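Local coordinates for adhesion G-protein coupled receptor G6 (PDB 6V55) that acts as an adhesion G-protein coupled receptor linked to myelination, with a calcium-binding extracellular region that probably undergoes autoproteolysis, at residues Ala39-Gln44 against Tyr110-Val115; Asn694-Ala699 against Ala719-Gln724. All coordinates share one frame; numbering follows the deposited sequence.

Contact 1: residues Ala39-Gln44 against Tyr110-Val115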
ATOM      1  N   ALA A  39     -14.222 -17.931  -6.219  1.00 61.18           N
ATOM      2  CA  ALA A  39     -14.317 -18.611  -4.923  1.00 57.29           C
ATOM      3  C   ALA A  39     -13.334 -19.765  -4.736  1.00 54.28           C
ATOM      4  O   ALA A  39     -13.066 -20.141  -3.587  1.00 54.91           O
ATOM      5  CB  ALA A  39     -15.742 -19.127  -4.709  1.00 55.05           C
ATOM      6  N   GLY A  40     -12.762 -20.309  -5.809  1.00 51.63           N
ATOM      7  CA  GLY A  40     -11.846 -21.427  -5.646  1.00 53.11           C
ATOM      8  C   GLY A  40     -10.380 -21.078  -5.803  1.00 54.51           C
ATOM      9  O   GLY A  40      -9.536 -21.957  -6.011  1.00 52.89           O
ATOM     10  N   PHE A  41     -10.061 -19.788  -5.704  1.00 54.37           N
ATOM     11  CA  PHE A  41      -8.724 -19.289  -5.992  1.00 47.42           C
ATOM     12  C   PHE A  41      -8.235 -18.448  -4.820  1.00 38.25           C
ATOM     13  O   PHE A  41      -9.024 -17.947  -4.021  1.00 34.81           O
ATOM     14  CB  PHE A  41      -8.716 -18.483  -7.303  1.00 47.35           C
ATOM     15  CG  PHE A  41      -8.952 -19.327  -8.530  1.00 50.47           C
ATOM     16  CD1 PHE A  41     -10.243 -19.593  -8.983  1.00 53.53           C
ATOM     17  CD2 PHE A  41      -7.878 -19.854  -9.231  1.00 52.67           C
ATOM     18  CE1 PHE A  41     -10.452 -20.384 -10.110  1.00 56.95           C
ATOM     19  CE2 PHE A  41      -8.063 -20.662 -10.346  1.00 54.99           C
ATOM     20  CZ  PHE A  41      -9.352 -20.921 -10.795  1.00 57.63           C
ATOM     21  N   ILE A  42      -6.915 -18.342  -4.685  1.00 36.41           N
ATOM     22  CA  ILE A  42      -6.305 -17.398  -3.758  1.00 35.81           C
ATOM     23  C   ILE A  42      -5.435 -16.431  -4.563  1.00 37.19           C
ATOM     24  O   ILE A  42      -5.171 -16.643  -5.745  1.00 42.55           O
ATOM     25  CB  ILE A  42      -5.486 -18.094  -2.647  1.00 32.16           C
ATOM     26  CG1 ILE A  42      -4.294 -18.855  -3.227  1.00 33.96           C
ATOM     27  CG2 ILE A  42      -6.354 -19.017  -1.833  1.00 27.12           C
ATOM     28  CD1 ILE A  42      -3.241 -19.190  -2.182  1.00 35.29           C
ATOM     29  N   VAL A  43      -5.000 -15.351  -3.920  1.00 32.01           N
ATOM     30  CA  VAL A  43      -4.206 -14.321  -4.585  1.00 30.88           C
ATOM     31  C   VAL A  43      -2.779 -14.373  -4.047  1.00 32.07           C
ATOM     32  O   VAL A  43      -2.561 -14.364  -2.828  1.00 39.04           O
ATOM     33  CB  VAL A  43      -4.817 -12.921  -4.389  1.00 26.16           C
ATOM     34  CG1 VAL A  43      -3.981 -11.882  -5.106  1.00 21.91           C
ATOM     35  CG2 VAL A  43      -6.267 -12.882  -4.874  1.00 26.82           C
ATOM     36  N   GLN A  44      -1.811 -14.437  -4.956  1.00 26.99           N
ATOM     37  CA  GLN A  44      -0.399 -14.355  -4.617  1.00 31.37           C
ATOM     38  C   GLN A  44       0.180 -13.069  -5.187  1.00 32.53           C
ATOM     39  O   GLN A  44       0.109 -12.844  -6.401  1.00 32.48           O
ATOM     40  CB  GLN A  44       0.347 -15.545  -5.191  1.00 37.40           C
ATOM     41  CG  GLN A  44       1.737 -15.640  -4.685  1.00 47.05           C
ATOM     42  CD  GLN A  44       2.545 -16.662  -5.434  1.00 56.91           C
ATOM     43  OE1 GLN A  44       2.533 -16.711  -6.669  1.00 58.49           O
ATOM     44  NE2 GLN A  44       3.215 -17.527  -4.685  1.00 63.66           N
ATOM     45  N   TYR A 110       0.512  -9.409  -9.379  1.00 31.13           N
ATOM     46  CA  TYR A 110      -0.486 -10.263  -8.758  1.00 32.77           C
ATOM     47  C   TYR A 110      -0.873 -11.400  -9.695  1.00 41.09           C
ATOM     48  O   TYR A 110      -0.764 -11.297 -10.918  1.00 47.46           O
ATOM     49  CB  TYR A 110      -1.730  -9.478  -8.344  1.00 34.89           C
ATOM     50  CG  TYR A 110      -2.535  -8.824  -9.450  1.00 38.00           C
ATOM     51  CD1 TYR A 110      -2.175  -7.572  -9.937  1.00 38.18           C
ATOM     52  CD2 TYR A 110      -3.693  -9.429  -9.958  1.00 41.03           C
ATOM     53  CE1 TYR A 110      -2.912  -6.946 -10.921  1.00 42.39           C
ATOM     54  CE2 TYR A 110      -4.447  -8.804 -10.950  1.00 45.31           C
ATOM     55  CZ  TYR A 110      -4.042  -7.557 -11.430  1.00 47.52           C
ATOM     56  OH  TYR A 110      -4.761  -6.903 -12.415  1.00 52.37           O
ATOM     57  N   LYS A 111      -1.353 -12.483  -9.092  1.00 42.62           N
ATOM     58  CA  LYS A 111      -1.537 -13.758  -9.771  1.00 43.24           C
ATOM     59  C   LYS A 111      -2.656 -14.509  -9.062  1.00 44.27           C
ATOM     60  O   LYS A 111      -2.647 -14.605  -7.829  1.00 43.15           O
ATOM     61  CB  LYS A 111      -0.228 -14.554  -9.732  1.00 43.13           C
ATOM     62  CG  LYS A 111      -0.023 -15.575 -10.820  1.00 47.38           C
ATOM     63  CD  LYS A 111       0.856 -16.719 -10.303  1.00 50.08           C
ATOM     64  CE  LYS A 111       2.053 -17.004 -11.214  1.00 48.48           C
ATOM     65  NZ  LYS A 111       2.928 -18.034 -10.584  1.00 48.62           N
ATOM     66  N   GLN A 112      -3.634 -15.001  -9.831  1.00 44.76           N
ATOM     67  CA  GLN A 112      -4.682 -15.875  -9.304  1.00 44.31           C
ATOM     68  C   GLN A 112      -4.174 -17.318  -9.293  1.00 49.01           C
ATOM     69  O   GLN A 112      -3.834 -17.878 -10.344  1.00 52.50           O
ATOM     70  CB  GLN A 112      -5.955 -15.768 -10.136  1.00 40.47           C
ATOM     71  CG  GLN A 112      -6.644 -14.431 -10.052  1.00 43.40           C
ATOM     72  CD  GLN A 112      -8.070 -14.478 -10.598  1.00 49.84           C
ATOM     73  OE1 GLN A 112      -8.579 -15.551 -10.942  1.00 53.31           O
ATOM     74  NE2 GLN A 112      -8.729 -13.313 -10.660  1.00 49.76           N
ATOM     75  N   VAL A 113      -4.116 -17.910  -8.104  1.00 44.84           N
ATOM     76  CA  VAL A 113      -3.579 -19.247  -7.894  1.00 42.90           C
ATOM     77  C   VAL A 113      -4.699 -20.109  -7.335  1.00 46.54           C
ATOM     78  O   VAL A 113      -5.364 -19.713  -6.368  1.00 44.91           O
ATOM     79  CB  VAL A 113      -2.365 -19.226  -6.942  1.00 37.73           C
ATOM     80  CG1 VAL A 113      -1.924 -20.657  -6.560  1.00 37.91           C
ATOM     81  CG2 VAL A 113      -1.209 -18.450  -7.566  1.00 30.12           C
ATOM     82  N   ALA A 114      -4.930 -21.265  -7.964  1.00 49.33           N
ATOM     83  CA  ALA A 114      -5.905 -22.212  -7.442  1.00 46.66           C
ATOM     84  C   ALA A 114      -5.383 -22.836  -6.159  1.00 42.81           C
ATOM     85  O   ALA A 114      -4.178 -23.065  -6.017  1.00 39.50           O
ATOM     86  CB  ALA A 114      -6.214 -23.284  -8.485  1.00 45.73           C
ATOM     87  N   VAL A 115      -6.293 -23.031  -5.196  1.00 46.52           N
ATOM     88  CA  VAL A 115      -5.973 -23.828  -4.019  1.00 55.13           C
ATOM     89  C   VAL A 115      -5.653 -25.245  -4.493  1.00 56.33           C
ATOM     90  O   VAL A 115      -6.289 -25.759  -5.429  1.00 55.78           O
ATOM     91  CB  VAL A 115      -7.134 -23.758  -3.003  1.00 59.63           C
ATOM     92  CG1 VAL A 115      -8.459 -24.005  -3.669  1.00 62.01           C
ATOM     93  CG2 VAL A 115      -6.971 -24.737  -1.843  1.00 62.10           C
TER

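Contact 2: residues Asn694-Ala699 against Ala719-Gln724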
ATOM      1  N   ASN A 694       4.833  41.320 -20.221  1.00 42.84           N
ATOM      2  CA  ASN A 694       5.065  40.279 -21.209  1.00 50.25           C
ATOM      3  C   ASN A 694       6.570  40.110 -21.413  1.00 49.97           C
ATOM      4  O   ASN A 694       7.136  40.413 -22.472  1.00 54.43           O
ATOM      5  CB  ASN A 694       4.313  40.612 -22.510  1.00 58.56           C
ATOM      6  CG  ASN A 694       4.342  39.468 -23.516  1.00 65.39           C
ATOM      7  OD1 ASN A 694       5.150  39.465 -24.448  1.00 67.33           O
ATOM      8  ND2 ASN A 694       3.484  38.474 -23.308  1.00 68.01           N
ATOM      9  N   SER A 695       7.221  39.593 -20.374  1.00 43.91           N
ATOM     10  CA  SER A 695       8.670  39.458 -20.366  1.00 38.05           C
ATOM     11  C   SER A 695       9.092  38.461 -19.300  1.00 34.74           C
ATOM     12  O   SER A 695       8.350  38.176 -18.360  1.00 38.99           O
ATOM     13  CB  SER A 695       9.343  40.794 -20.084  1.00 35.87           C
ATOM     14  OG  SER A 695      10.707  40.720 -20.415  1.00 38.13           O
ATOM     15  N   TYR A 696      10.312  37.961 -19.439  1.00 26.17           N
ATOM     16  CA  TYR A 696      10.983  37.425 -18.271  1.00 22.11           C
ATOM     17  C   TYR A 696      11.511  38.587 -17.443  1.00 25.87           C
ATOM     18  O   TYR A 696      11.589  39.723 -17.913  1.00 31.17           O
ATOM     19  CB  TYR A 696      12.113  36.490 -18.685  1.00 20.02           C
ATOM     20  CG  TYR A 696      11.604  35.307 -19.457  1.00 26.20           C
ATOM     21  CD1 TYR A 696      11.054  34.219 -18.791  1.00 31.73           C
ATOM     22  CD2 TYR A 696      11.641  35.279 -20.855  1.00 26.46           C
ATOM     23  CE1 TYR A 696      10.565  33.120 -19.491  1.00 30.66           C
ATOM     24  CE2 TYR A 696      11.149  34.181 -21.565  1.00 25.45           C
ATOM     25  CZ  TYR A 696      10.618  33.109 -20.867  1.00 28.34           C
ATOM     26  OH  TYR A 696      10.120  32.018 -21.532  1.00 32.52           O
ATOM     27  N   VAL A 697      11.858  38.324 -16.191  1.00 23.18           N
ATOM     28  CA  VAL A 697      12.485  39.350 -15.367  1.00 20.37           C
ATOM     29  C   VAL A 697      13.931  38.956 -15.149  1.00 23.35           C
ATOM     30  O   VAL A 697      14.218  37.849 -14.672  1.00 25.63           O
ATOM     31  CB  VAL A 697      11.762  39.542 -14.034  1.00 18.10           C
ATOM     32  CG1 VAL A 697      12.372  40.723 -13.319  1.00 14.52           C
ATOM     33  CG2 VAL A 697      10.297  39.783 -14.297  1.00 23.36           C
ATOM     34  N   VAL A 698      14.841  39.848 -15.514  1.00 20.96           N
ATOM     35  CA  VAL A 698      16.261  39.641 -15.295  1.00 17.93           C
ATOM     36  C   VAL A 698      16.746  40.705 -14.318  1.00 17.07           C
ATOM     37  O   VAL A 698      16.303  41.859 -14.366  1.00 21.46           O
ATOM     38  CB  VAL A 698      17.043  39.647 -16.632  1.00 18.70           C
ATOM     39  CG1 VAL A 698      16.899  40.957 -17.429  1.00 21.23           C
ATOM     40  CG2 VAL A 698      18.489  39.281 -16.437  1.00 18.86           C
ATOM     41  N   ALA A 699      17.578  40.292 -13.364  1.00 13.57           N
ATOM     42  CA  ALA A 699      18.190  41.229 -12.439  1.00 13.61           C
ATOM     43  C   ALA A 699      19.712  41.186 -12.523  1.00 17.81           C
ATOM     44  O   ALA A 699      20.306  40.170 -12.913  1.00 17.19           O
ATOM     45  CB  ALA A 699      17.742  40.978 -10.999  1.00 11.91           C
ATOM     46  N   ALA A 719      13.894  38.683 -23.765  1.00 36.61           N
ATOM     47  CA  ALA A 719      12.973  38.053 -24.698  1.00 34.81           C
ATOM     48  C   ALA A 719      11.547  38.160 -24.184  1.00 39.12           C
ATOM     49  O   ALA A 719      11.301  38.066 -22.979  1.00 41.33           O
ATOM     50  CB  ALA A 719      13.335  36.585 -24.892  1.00 28.38           C
ATOM     51  N   HIS A 720      10.606  38.354 -25.108  1.00 40.57           N
ATOM     52  CA  HIS A 720       9.196  38.428 -24.760  1.00 38.87           C
ATOM     53  C   HIS A 720       8.655  37.053 -24.395  1.00 40.63           C
ATOM     54  O   HIS A 720       9.224  36.015 -24.747  1.00 43.11           O
ATOM     55  CB  HIS A 720       8.386  38.984 -25.919  1.00 39.59           C
ATOM     56  CG  HIS A 720       8.813  40.345 -26.351  1.00 48.04           C
ATOM     57  ND1 HIS A 720       8.607  40.815 -27.630  1.00 52.99           N
ATOM     58  CD2 HIS A 720       9.428  41.344 -25.676  1.00 49.94           C
ATOM     59  CE1 HIS A 720       9.073  42.048 -27.725  1.00 52.70           C
ATOM     60  NE2 HIS A 720       9.571  42.393 -26.552  1.00 50.86           N
ATOM     61  N   LEU A 721       7.537  37.053 -23.668  1.00 38.59           N
ATOM     62  CA  LEU A 721       6.846  35.793 -23.442  1.00 34.71           C
ATOM     63  C   LEU A 721       6.035  35.395 -24.670  1.00 43.83           C
ATOM     64  O   LEU A 721       6.086  34.239 -25.101  1.00 50.20           O
ATOM     65  CB  LEU A 721       5.961  35.895 -22.203  1.00 28.52           C
ATOM     66  CG  LEU A 721       6.716  36.074 -20.880  1.00 28.50           C
ATOM     67  CD1 LEU A 721       5.784  36.355 -19.711  1.00 28.40           C
ATOM     68  CD2 LEU A 721       7.543  34.864 -20.573  1.00 31.32           C
ATOM     69  N   GLU A 722       5.300  36.338 -25.260  1.00 47.24           N
ATOM     70  CA  GLU A 722       4.497  36.095 -26.449  1.00 52.72           C
ATOM     71  C   GLU A 722       4.911  37.032 -27.576  1.00 57.65           C
ATOM     72  O   GLU A 722       5.497  38.092 -27.345  1.00 60.18           O
ATOM     73  CB  GLU A 722       3.004  36.287 -26.169  1.00 56.76           C
ATOM     74  CG  GLU A 722       2.512  35.661 -24.889  1.00 63.29           C
ATOM     75  CD  GLU A 722       1.069  35.999 -24.628  1.00 71.27           C
ATOM     76  OE1 GLU A 722       0.715  36.198 -23.442  1.00 72.20           O
ATOM     77  OE2 GLU A 722       0.295  36.063 -25.617  1.00 75.24           O
ATOM     78  N   TYR A 723       4.590  36.621 -28.802  1.00 61.73           N
ATOM     79  CA  TYR A 723       4.787  37.450 -29.983  1.00 65.18           C
ATOM     80  C   TYR A 723       3.861  38.661 -29.928  1.00 64.03           C
ATOM     81  O   TYR A 723       2.755  38.600 -29.385  1.00 61.97           O
ATOM     82  CB  TYR A 723       4.524  36.619 -31.251  1.00 72.94           C
ATOM     83  CG  TYR A 723       4.825  37.289 -32.589  1.00 79.22           C
ATOM     84  CD1 TYR A 723       6.085  37.166 -33.185  1.00 81.92           C
ATOM     85  CD2 TYR A 723       3.835  38.008 -33.278  1.00 80.48           C
ATOM     86  CE1 TYR A 723       6.360  37.768 -34.417  1.00 83.76           C
ATOM     87  CE2 TYR A 723       4.100  38.613 -34.497  1.00 82.64           C
ATOM     88  CZ  TYR A 723       5.358  38.490 -35.062  1.00 84.11           C
ATOM     89  OH  TYR A 723       5.604  39.091 -36.275  1.00 84.78           O
ATOM     90  N   GLN A 724       4.333  39.778 -30.487  1.00 67.64           N
ATOM     91  CA  GLN A 724       3.516  40.989 -30.579  1.00 70.69           C
ATOM     92  C   GLN A 724       4.014  41.803 -31.769  1.00 77.32           C
ATOM     93  O   GLN A 724       5.011  42.517 -31.644  1.00 79.72           O
ATOM     94  CB  GLN A 724       3.577  41.801 -29.292  1.00 64.95           C
ATOM     95  CG  GLN A 724       2.398  42.739 -29.111  1.00 63.72           C
ATOM     96  CD  GLN A 724       1.269  42.096 -28.336  1.00 62.77           C
ATOM     97  OE1 GLN A 724       1.280  40.885 -28.090  1.00 58.93           O
ATOM     98  NE2 GLN A 724       0.281  42.902 -27.944  1.00 64.37           N
TER

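Contact 1: residues Ala39-Gln44 against Tyr110-Val115
F41 meets A114 where two antiparallel strands of the CUB domain, 41-51 and 105-114, start and finish. From the F41 backbone outward, CB sits 3.7 Å from V113 O. CG comes next, turned anti to the carbonyl carbon (chi1 -68°), which sets the ring beside A114. There CD2 passes 3.5 Å from the backbone N of A114, and CE2 touches the A114 methyl, CB, at 3.7 Å. V113 C lies at the ring edge, near its plane.

Beside this pair the backbones take over. I42 and V113 exchange two nearly straight bonds: I42 N gives to V113 O at 2.7 Å, and V113 N gives to I42 O at 2.9 Å. Further along, Q44 N donates to K111 O at 3.0 Å. Side chains alternate across the sheet. I42, V113, Q44 and K111 share one face, where Q44 and K111 run side by side and Q44 OE1 comes 4.0 Å from K111 CD; Q44 also touches an N-acetylglucosamine of a glycan attached to the protein itself. V43 and Q112 share the other, V43 reaching I35 of the opposing sheet. On its far flank V43 is backbone-bonded to S86.

Across the two segments the polar grip is therefore between main chains, while the side chains add apolar and van der Waals contact, so the strand pairing itself carries the directional bonding.

Contact 2: residues Asn694-Ala699 against Ala719-Gln724
The Y696 ring has L721 lying over one face: CD2 stands 3.6 Å from the ring centroid and 15° off its normal, a CH-pi contact offset toward the rim. The ring also meets that of F676, their planes about 35° apart, and A719 O approaches Y696 CD2 obliquely at 3.5 Å. The imidazole of H720 has N694 O obliquely near its CD2, while NE2 is hydrogen-bonded to T761 OG1 and ND1 to S758 O. This is the GAIN domain, which contains the GPS motif; 694-696 leads into strand 697-701, and the loop after strand 714-719 runs alongside.

The third flat group is the amide of N694: with CG opposite the backbone N (chi1 -172°), the amide reaches E722. OD1 accepts the E722 N-H at 3.2 Å, a nearly straight approach on the hydrogen side but broadside to the C=O, tilted from its plane. ND2 lies 3.4 Å from E722 CG, and the two side chains cross at about a right angle. With an alanine here, the E722 N-H would probably be left without this acceptor and the E722 methylenes without the amide packed on them.

Just beyond, V698 and A699 pair with a strand of the bound peptide, a separate chain, so the sheet continues through it; this peptide is probably the tethered-agonist (Stachel) segment, which stays embedded in the GAIN domain after cleavage at the GPS. Just before strand 697-701, S695 OG donates to Y696 O at 2.8 Å, on a lone pair in the carbonyl plane.

Both segments of contact 1 come well before those of contact 2, near opposite ends of the chain. Their centres lie 60 Å apart and their nearest atoms about 42 Å, so they do not touch, and they share no sheet. Contact 1 joins strands 41-51 and 105-114, the middle pair of a four-stranded sheet in the CUB domain. Contact 2 joins the residues leading into strand 697-701 of one sheet to those leaving strand 714-719 of another, in the GAIN region. Pentraxin-family and SEA segments come between them in sequence. Each contact therefore lies within its own module, one near the N-terminal end of the chain and one in the domain that carries the GPS motif.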